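Local coordinates for protein twin-arginine translocation pathway signal (Rhodoferax ferrireducens, PDB 5IM2) that binds benzoate and probably serves, outside the cytoplasmic membrane, as the solute-binding component of a TRAP transporter, at residues 212-224 against 231-245. Numbering follows the deposited sequence.
Sequences MPLPAIPDALSKG and LPWEVVPSVKVHELT. With BEZ (benzoic acid), chain B.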
loop_
_atom_site.group_PDB
_atom_site.type_symbol
_atom_site.label_atom_id
_atom_site.label_comp_id
_atom_site.label_asym_id
_atom_site.label_seq_id
_atom_site.Cartn_x
_atom_site.Cartn_y
_atom_site.Cartn_z
ATOM N N MET A 212 5.968 -7.227 -9.084
ATOM C CA MET A 212 7.214 -6.462 -9.008
ATOM C C MET A 212 6.963 -5.201 -8.200
ATOM O O MET A 212 5.830 -4.718 -8.160
ATOM C CB MET A 212 7.742 -6.094 -10.395
ATOM C CG MET A 212 6.929 -5.006 -11.082
ATOM S SD MET A 212 7.497 -4.622 -12.737
ATOM C CE MET A 212 6.956 -6.132 -13.565
ATOM N N PRO A 213 7.981 -4.643 -7.550
ATOM C CA PRO A 213 7.784 -3.396 -6.812
ATOM C C PRO A 213 7.716 -2.176 -7.717
ATOM O O PRO A 213 8.106 -2.188 -8.886
ATOM C CB PRO A 213 9.009 -3.335 -5.902
ATOM C CG PRO A 213 10.039 -4.008 -6.669
ATOM C CD PRO A 213 9.358 -5.147 -7.375
ATOM N N LEU A 214 7.237 -1.083 -7.119
ATOM C CA LEU A 214 6.939 0.128 -7.879
ATOM C C LEU A 214 8.084 0.573 -8.779
ATOM O O LEU A 214 7.821 0.831 -9.960
ATOM C CB LEU A 214 6.565 1.261 -6.915
ATOM C CG LEU A 214 6.222 2.626 -7.550
ATOM C CD1 LEU A 214 4.846 2.617 -8.230
ATOM C CD2 LEU A 214 6.294 3.760 -6.513
ATOM N N PRO A 215 9.340 0.695 -8.311
ATOM C CA PRO A 215 10.377 1.319 -9.161
ATOM C C PRO A 215 10.703 0.529 -10.415
ATOM O O PRO A 215 11.272 1.113 -11.348
ATOM C CB PRO A 215 11.599 1.406 -8.235
ATOM C CG PRO A 215 11.059 1.217 -6.864
ATOM C CD PRO A 215 9.895 0.295 -7.018
ATOM N N ALA A 216 10.361 -0.770 -10.453
ATOM C CA ALA A 216 10.627 -1.643 -11.585
ATOM C C ALA A 216 9.640 -1.434 -12.731
ATOM O O ALA A 216 9.842 -1.985 -13.814
ATOM C CB ALA A 216 10.589 -3.107 -11.115
ATOM N N ILE A 217 8.571 -0.668 -12.524
ATOM C CA ILE A 217 7.460 -0.668 -13.474
ATOM C C ILE A 217 7.862 0.021 -14.772
ATOM O O ILE A 217 7.571 -0.515 -15.851
ATOM C CB ILE A 217 6.197 -0.048 -12.857
ATOM C CG1 ILE A 217 5.605 -1.032 -11.842
ATOM C CG2 ILE A 217 5.139 0.235 -13.915
ATOM C CD1 ILE A 217 4.522 -0.443 -10.985
ATOM N N PRO A 218 8.530 1.182 -14.735
ATOM C CA PRO A 218 8.928 1.825 -16.003
ATOM C C PRO A 218 9.771 0.945 -16.919
ATOM O O PRO A 218 9.490 0.859 -18.125
ATOM C CB PRO A 218 9.709 3.058 -15.518
ATOM C CG PRO A 218 9.121 3.390 -14.228
ATOM C CD PRO A 218 8.755 2.085 -13.581
ATOM N N ASP A 219 10.836 0.322 -16.395
ATOM C CA ASP A 219 11.689 -0.517 -17.234
ATOM C C ASP A 219 10.911 -1.704 -17.779
ATOM O O ASP A 219 11.174 -2.161 -18.893
ATOM C CB ASP A 219 12.913 -0.999 -16.444
ATOM C CG ASP A 219 13.675 -2.142 -17.150
ATOM O OD1 ASP A 219 14.578 -1.852 -17.962
ATOM O OD2 ASP A 219 13.384 -3.331 -16.875
ATOM N N ALA A 220 9.921 -2.191 -17.026
ATOM C CA ALA A 220 9.111 -3.298 -17.522
ATOM C C ALA A 220 8.118 -2.835 -18.583
ATOM O O ALA A 220 7.923 -3.519 -19.600
ATOM C CB ALA A 220 8.391 -3.973 -16.364
ATOM N N LEU A 221 7.490 -1.681 -18.381
ATOM C CA LEU A 221 6.627 -1.138 -19.422
ATOM C C LEU A 221 7.421 -0.897 -20.700
ATOM O O LEU A 221 6.955 -1.212 -21.802
ATOM C CB LEU A 221 5.947 0.150 -18.942
ATOM C CG LEU A 221 4.680 -0.005 -18.072
ATOM C CD1 LEU A 221 4.212 1.352 -17.591
ATOM C CD2 LEU A 221 3.532 -0.701 -18.770
ATOM N N SER A 222 8.644 -0.383 -20.576
ATOM C CA SER A 222 9.380 0.018 -21.770
ATOM C C SER A 222 9.950 -1.173 -22.518
ATOM O O SER A 222 9.956 -1.185 -23.755
ATOM C CB SER A 222 10.498 0.983 -21.381
ATOM O OG SER A 222 9.950 2.203 -20.932
ATOM N N LYS A 223 10.478 -2.162 -21.805
ATOM C CA LYS A 223 10.963 -3.341 -22.508
ATOM C C LYS A 223 9.829 -4.275 -22.903
ATOM O O LYS A 223 10.070 -5.207 -23.673
ATOM C CB LYS A 223 12.031 -4.074 -21.671
ATOM C CG LYS A 223 11.556 -4.811 -20.408
ATOM C CD LYS A 223 12.777 -5.293 -19.606
ATOM C CE LYS A 223 12.417 -5.961 -18.280
ATOM N NZ LYS A 223 13.682 -6.324 -17.565
ATOM N N GLY A 224 8.606 -4.025 -22.432
ATOM C CA GLY A 224 7.442 -4.791 -22.835
ATOM C C GLY A 224 7.197 -6.085 -22.089
ATOM O O GLY A 224 6.458 -6.934 -22.593
ATOM N N LEU A 231 -2.166 0.207 -10.129
ATOM C CA LEU A 231 -1.626 1.228 -9.230
ATOM C C LEU A 231 -2.772 2.124 -8.804
ATOM O O LEU A 231 -3.672 2.378 -9.611
ATOM C CB LEU A 231 -0.584 2.122 -9.899
ATOM C CG LEU A 231 0.701 1.516 -10.413
ATOM C CD1 LEU A 231 1.407 2.441 -11.395
ATOM C CD2 LEU A 231 1.543 1.211 -9.213
ATOM N N PRO A 232 -2.707 2.726 -7.616
ATOM C CA PRO A 232 -3.600 3.858 -7.344
ATOM C C PRO A 232 -3.153 5.086 -8.137
ATOM O O PRO A 232 -2.013 5.180 -8.595
ATOM C CB PRO A 232 -3.434 4.083 -5.843
ATOM C CG PRO A 232 -1.997 3.712 -5.613
ATOM C CD PRO A 232 -1.736 2.528 -6.520
ATOM N N TRP A 233 -4.061 6.064 -8.237
ATOM C CA TRP A 233 -3.806 7.264 -9.020
ATOM C C TRP A 233 -2.645 8.073 -8.472
ATOM O O TRP A 233 -1.887 8.671 -9.247
ATOM C CB TRP A 233 -5.055 8.157 -9.063
ATOM C CG TRP A 233 -5.994 7.892 -10.203
ATOM C CD1 TRP A 233 -7.309 7.558 -10.116
ATOM C CD2 TRP A 233 -5.688 7.941 -11.605
ATOM N NE1 TRP A 233 -7.845 7.385 -11.368
ATOM C CE2 TRP A 233 -6.872 7.611 -12.302
ATOM C CE3 TRP A 233 -4.530 8.212 -12.333
ATOM C CZ2 TRP A 233 -6.938 7.583 -13.695
ATOM C CZ3 TRP A 233 -4.593 8.174 -13.711
ATOM C CH2 TRP A 233 -5.797 7.862 -14.377
ATOM N N GLU A 234 -2.487 8.112 -7.144
ATOM C CA GLU A 234 -1.617 9.111 -6.548
ATOM C C GLU A 234 -0.154 8.908 -6.956
ATOM O O GLU A 234 0.593 9.895 -7.077
ATOM C CB GLU A 234 -1.781 9.111 -5.020
ATOM C CG GLU A 234 -1.348 7.852 -4.324
ATOM C CD GLU A 234 0.143 7.779 -3.979
ATOM O OE1 GLU A 234 0.841 8.835 -3.937
ATOM O OE2 GLU A 234 0.593 6.627 -3.756
ATOM N N VAL A 235 0.258 7.653 -7.183
ATOM C CA VAL A 235 1.669 7.342 -7.422
ATOM C C VAL A 235 2.029 7.448 -8.885
ATOM O O VAL A 235 3.224 7.493 -9.214
ATOM C CB VAL A 235 2.001 5.938 -6.880
ATOM C CG1 VAL A 235 1.399 4.835 -7.738
ATOM C CG2 VAL A 235 3.513 5.779 -6.709
ATOM N N VAL A 236 1.038 7.542 -9.761
ATOM C CA VAL A 236 1.281 7.376 -11.195
ATOM C C VAL A 236 2.293 8.393 -11.708
ATOM O O VAL A 236 3.221 8.000 -12.439
ATOM C CB VAL A 236 -0.059 7.434 -11.947
ATOM C CG1 VAL A 236 0.085 7.832 -13.434
ATOM C CG2 VAL A 236 -0.792 6.145 -11.789
ATOM N N PRO A 237 2.175 9.685 -11.406
ATOM C CA PRO A 237 3.147 10.634 -11.960
ATOM C C PRO A 237 4.563 10.446 -11.447
ATOM O O PRO A 237 5.499 10.865 -12.135
ATOM C CB PRO A 237 2.596 12.002 -11.547
ATOM C CG PRO A 237 1.218 11.761 -11.055
ATOM C CD PRO A 237 1.112 10.353 -10.630
ATOM N N SER A 238 4.762 9.858 -10.264
ATOM C CA SER A 238 6.107 9.721 -9.721
ATOM C C SER A 238 6.940 8.738 -10.526
ATOM O O SER A 238 8.171 8.832 -10.493
ATOM C CB SER A 238 6.067 9.282 -8.243
ATOM O OG SER A 238 5.841 7.866 -8.113
ATOM N N VAL A 239 6.290 7.807 -11.227
ATOM C CA VAL A 239 6.945 6.847 -12.113
ATOM C C VAL A 239 6.608 7.114 -13.571
ATOM O O VAL A 239 6.856 6.262 -14.431
ATOM C CB VAL A 239 6.606 5.396 -11.728
ATOM C CG1 VAL A 239 7.415 4.993 -10.516
ATOM C CG2 VAL A 239 5.089 5.187 -11.479
ATOM N N LYS A 240 6.045 8.283 -13.865
ATOM C CA LYS A 240 5.757 8.724 -15.224
ATOM C C LYS A 240 4.945 7.668 -15.964
ATOM O O LYS A 240 5.126 7.424 -17.155
ATOM C CB LYS A 240 7.058 9.089 -15.963
ATOM C CG LYS A 240 7.807 10.294 -15.369
ATOM C CD LYS A 240 8.735 9.895 -14.217
ATOM C CE LYS A 240 10.014 9.208 -14.706
ATOM N NZ LYS A 240 10.651 8.346 -13.657
ATOM N N VAL A 241 4.022 7.026 -15.241
ATOM C CA VAL A 241 3.208 5.982 -15.867
ATOM C C VAL A 241 2.150 6.579 -16.789
ATOM O O VAL A 241 1.726 5.920 -17.751
ATOM C CB VAL A 241 2.603 5.065 -14.784
ATOM C CG1 VAL A 241 1.288 4.419 -15.252
ATOM C CG2 VAL A 241 3.616 3.982 -14.441
ATOM N N HIS A 242 1.745 7.828 -16.565
ATOM C CA HIS A 242 0.846 8.476 -17.511
ATOM C C HIS A 242 1.532 8.753 -18.844
ATOM O O HIS A 242 0.844 8.990 -19.841
ATOM C CB HIS A 242 0.306 9.780 -16.926
ATOM C CG HIS A 242 1.360 10.807 -16.661
ATOM N ND1 HIS A 242 2.377 10.613 -15.753
ATOM C CD2 HIS A 242 1.547 12.042 -17.179
ATOM C CE1 HIS A 242 3.146 11.684 -15.724
ATOM N NE2 HIS A 242 2.665 12.568 -16.581
ATOM N N GLU A 243 2.864 8.743 -18.881
ATOM C CA GLU A 243 3.571 8.894 -20.147
ATOM C C GLU A 243 3.810 7.560 -20.835
ATOM O O GLU A 243 4.010 7.535 -22.057
ATOM C CB GLU A 243 4.906 9.606 -19.916
ATOM C CG GLU A 243 4.736 11.056 -19.489
ATOM C CD GLU A 243 6.038 11.704 -19.037
ATOM O OE1 GLU A 243 7.108 11.103 -19.247
ATOM O OE2 GLU A 243 5.992 12.815 -18.466
ATOM N N LEU A 244 3.765 6.459 -20.080
ATOM C CA LEU A 244 4.058 5.124 -20.593
ATOM C C LEU A 244 2.809 4.295 -20.873
ATOM O O LEU A 244 2.933 3.181 -21.401
ATOM C CB LEU A 244 4.961 4.376 -19.592
ATOM C CG LEU A 244 6.284 5.088 -19.259
ATOM C CD1 LEU A 244 6.946 4.547 -18.007
ATOM C CD2 LEU A 244 7.234 4.959 -20.438
ATOM N N THR A 245 1.622 4.793 -20.525
ATOM C CA THR A 245 0.360 4.089 -20.746
ATOM C C THR A 245 -0.641 5.095 -21.298
ATOM O O THR A 245 -0.464 6.305 -21.156
ATOM C CB THR A 245 -0.187 3.425 -19.454
ATOM O OG1 THR A 245 -0.411 4.409 -18.440
ATOM C CG2 THR A 245 0.757 2.349 -18.919
HETATM C C BEZ B . 2.696 -0.121 -5.479
HETATM O O1 BEZ B . 1.682 -0.519 -6.122
HETATM O O2 BEZ B . 3.719 -0.844 -5.437
HETATM C C1 BEZ B . 2.679 1.218 -4.806
HETATM C C2 BEZ B . 3.792 1.643 -4.086
HETATM C C3 BEZ B . 3.766 2.908 -3.494
HETATM C C4 BEZ B . 2.638 3.701 -3.610
HETATM C C5 BEZ B . 1.526 3.263 -4.304
HETATM C C6 BEZ B . 1.548 2.003 -4.911
#
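Leu214 and Val235 are pressed together more tightly than two methyl-bearing side chains usually are, Leu214 CD2 lying 3.4 Å from Val235 CG2 as the two run antiparallel alongside one another next to the bound benzoate. The pair illustrates how an apolar interface can double as the wall of a ligand pocket. Leu214 holds CG anti to its own backbone nitrogen (chi1 180°), which carries the branch across to the other segment. There its side chain runs nearly perpendicular to that of Leu231, CD1 lying 3.7 Å from Leu231 CD2. Leu214 CG rests against Val239 CG1. The same leucine borders the ligand through CB, 3.8 Å from BEZ O2, and through CD2, 4.0 Å from ring carbon C3, while Val235 CB packs against ring carbon C5. Cutting Leu214 back to an alanine here removes both methyls and would probably open a gap beside Val235, Leu231 and ring carbon C3. Leu231 CD2 touches both the carboxylate oxygen O1, at 3.5 Å, and Ile217 CD1, which meets it tip to tip. Away from the pocket the interface continues as plain hydrophobic contact along helix 217-223, where the Pro218 ring lies across Val239. One turn on, Leu221 CD1 fits among Val241, Leu244 and Thr245, reaching Leu244 CB at 3.7 Å. Thr245 turns its methyl to this leucine while its hydroxyl donates to Val241 O (OG1 to O 2.7 Å) from above the carbonyl plane, a polar group satisfied within its own segment. Arg192 and Tyr118 hydrogen-bond the ligand, and Arg192, on strand 190-193, also touches Ile217 and Leu231. Helix 217-223 thus packs against the chain leaving strand 228-232 and the short helix 241-244; Val241 of this helix and Thr245 just beyond it touch His174 of the antiparallel neighbouring strand 171-175.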